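Local coordinates for protein potential RNA-dependent RNA polymerase (Human picobirnavirus, PDB 5I62) that extends RNA chains from ribonucleoside triphosphates as an RNA-directed RNA polymerase, and probably serves both transcription and replication of the viral genome, at residues V291-E295 and R296-I300. Residues are numbered along the deposited sequence; the frame is centred on the assembly and turned at random.
Sequences VDWLE and RVFPI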
loop_
_atom_site.group_PDB
_atom_site.type_symbol
_atom_site.label_atom_id
_atom_site.label_comp_id
_atom_site.label_asym_id
_atom_site.label_seq_id
_atom_site.Cartn_x
_atom_site.Cartn_y
_atom_site.Cartn_z
ATOM N N VAL A 291 -22.951 4.217 -15.124
ATOM C CA VAL A 291 -23.431 5.561 -14.793
ATOM C C VAL A 291 -23.923 5.608 -13.354
ATOM O O VAL A 291 -23.616 6.547 -12.603
ATOM C CB VAL A 291 -24.539 6.002 -15.773
ATOM C CG1 VAL A 291 -25.063 7.391 -15.402
ATOM C CG2 VAL A 291 -24.046 5.980 -17.212
ATOM N N ASP A 292 -24.673 4.583 -12.938
ATOM C CA ASP A 292 -25.207 4.542 -11.581
ATOM C C ASP A 292 -24.107 4.371 -10.546
ATOM O O ASP A 292 -24.140 5.011 -9.490
ATOM C CB ASP A 292 -26.211 3.410 -11.452
ATOM C CG ASP A 292 -27.592 3.826 -11.872
ATOM O OD1 ASP A 292 -27.945 5.002 -11.638
ATOM O OD2 ASP A 292 -28.311 2.998 -12.467
ATOM N N TRP A 293 -23.164 3.469 -10.815
ATOM C CA TRP A 293 -22.021 3.261 -9.938
ATOM C C TRP A 293 -21.252 4.561 -9.697
ATOM O O TRP A 293 -20.834 4.843 -8.569
ATOM C CB TRP A 293 -21.110 2.198 -10.548
ATOM C CG TRP A 293 -19.956 1.795 -9.683
ATOM C CD1 TRP A 293 -19.912 0.740 -8.805
ATOM C CD2 TRP A 293 -18.672 2.429 -9.614
ATOM N NE1 TRP A 293 -18.684 0.684 -8.200
ATOM C CE2 TRP A 293 -17.902 1.710 -8.671
ATOM C CE3 TRP A 293 -18.094 3.534 -10.262
ATOM C CZ2 TRP A 293 -16.583 2.055 -8.360
ATOM C CZ3 TRP A 293 -16.786 3.884 -9.944
ATOM C CH2 TRP A 293 -16.045 3.140 -9.004
ATOM N N LEU A 294 -21.048 5.356 -10.752
ATOM C CA LEU A 294 -20.271 6.584 -10.617
ATOM C C LEU A 294 -20.986 7.608 -9.742
ATOM O O LEU A 294 -20.334 8.386 -9.032
ATOM C CB LEU A 294 -19.980 7.164 -12.002
ATOM C CG LEU A 294 -18.920 6.403 -12.797
ATOM C CD1 LEU A 294 -19.042 6.701 -14.297
ATOM C CD2 LEU A 294 -17.520 6.781 -12.284
ATOM N N GLU A 295 -22.322 7.626 -9.777
ATOM C CA GLU A 295 -23.073 8.584 -8.976
ATOM C C GLU A 295 -23.286 8.088 -7.551
ATOM O O GLU A 295 -23.334 8.896 -6.621
ATOM C CB GLU A 295 -24.410 8.902 -9.634
ATOM C CG GLU A 295 -24.276 9.606 -10.987
ATOM C CD GLU A 295 -23.519 10.927 -10.875
ATOM O OE1 GLU A 295 -23.786 11.697 -9.918
ATOM O OE2 GLU A 295 -22.633 11.167 -11.717
ATOM N N ARG A 296 -23.447 6.775 -7.360
ATOM C CA ARG A 296 -23.867 6.214 -6.075
ATOM C C ARG A 296 -22.733 5.648 -5.243
ATOM O O ARG A 296 -22.718 5.835 -4.029
ATOM C CB ARG A 296 -24.881 5.085 -6.274
ATOM C CG ARG A 296 -26.311 5.496 -6.457
ATOM C CD ARG A 296 -27.085 4.316 -7.036
ATOM N NE ARG A 296 -27.792 3.534 -6.031
ATOM C CZ ARG A 296 -28.907 3.941 -5.434
ATOM N NH1 ARG A 296 -29.429 5.130 -5.733
ATOM N NH2 ARG A 296 -29.501 3.171 -4.546
ATOM N N VAL A 297 -21.824 4.903 -5.858
ATOM C CA VAL A 297 -20.813 4.133 -5.133
ATOM C C VAL A 297 -19.480 4.864 -5.074
ATOM O O VAL A 297 -18.856 4.955 -4.016
ATOM C CB VAL A 297 -20.639 2.740 -5.780
ATOM C CG1 VAL A 297 -19.545 1.949 -5.048
ATOM C CG2 VAL A 297 -21.959 1.981 -5.817
ATOM N N PHE A 298 -18.996 5.330 -6.226
ATOM C CA PHE A 298 -17.723 6.057 -6.276
ATOM C C PHE A 298 -17.521 7.066 -5.144
ATOM O O PHE A 298 -16.413 7.119 -4.598
ATOM C CB PHE A 298 -17.580 6.762 -7.635
ATOM C CG PHE A 298 -16.346 7.612 -7.726
ATOM C CD1 PHE A 298 -15.125 7.037 -8.046
ATOM C CD2 PHE A 298 -16.390 8.969 -7.435
ATOM C CE1 PHE A 298 -13.973 7.803 -8.096
ATOM C CE2 PHE A 298 -15.233 9.736 -7.487
ATOM C CZ PHE A 298 -14.030 9.141 -7.816
ATOM N N PRO A 299 -18.496 7.889 -4.762
ATOM C CA PRO A 299 -18.201 8.911 -3.739
ATOM C C PRO A 299 -18.057 8.369 -2.327
ATOM O O PRO A 299 -17.590 9.119 -1.467
ATOM C CB PRO A 299 -19.395 9.877 -3.818
ATOM C CG PRO A 299 -20.426 9.199 -4.614
ATOM C CD PRO A 299 -19.780 8.147 -5.444
ATOM N N ILE A 300 -18.457 7.119 -2.050
ATOM C CA ILE A 300 -18.566 6.670 -0.654
ATOM C C ILE A 300 -17.211 6.668 0.037
ATOM O O ILE A 300 -17.102 7.014 1.219
ATOM C CB ILE A 300 -19.235 5.278 -0.590
ATOM C CG1 ILE A 300 -20.702 5.386 -0.998
ATOM C CG2 ILE A 300 -19.079 4.636 0.792
ATOM C CD1 ILE A 300 -21.326 4.039 -1.270
#
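Trp293 and Val297, one helical turn apart, make the main side-chain contact where helix 288-296 runs out. Val297 sets its CB over the five-membered ring of the indole in a CH-pi contact, 3.8 Å from the ring centroid and 17° off the normal. With its CG1 anti to the backbone N (chi1 178°), that methyl reaches the nitrogen side of the ring, 3.5 Å from Trp293 NE1, while CG2 lies nearer CD1. NE1 gives its hydrogen bond to the carbonyl of Arg213. Farther along the indole, Trp293 CZ3 meets Phe298 CB at 3.8 Å, and the phenyl ring slants past it, CD1 nearest.

The backbone bonds change in kind past Arg296, whose N still donates to Asp292 O (2.9 Å). Trp293 O is then gripped twice, by Val297 N at 2.9 Å and by Phe298 N in a straighter bond of 3.0 Å. Pro299, which has no N-H to give, instead rests CD 3.6 Å from Leu294 O and CG against Glu295 O.

Charged ends form salt bridges elsewhere: Arg296 NH2 with Asp161, Glu295 OE2 with Lys278. Trp293 and Phe298 both reach helix 208-228, and Leu294 and Phe298 helix 271-284. One carbonyl taking both an i+4 and an i+5 bond, with regular bonding lapsing at a proline, is a pattern of helix C-termini; here it leads toward strand 306-309 in the RdRp catalytic family domain.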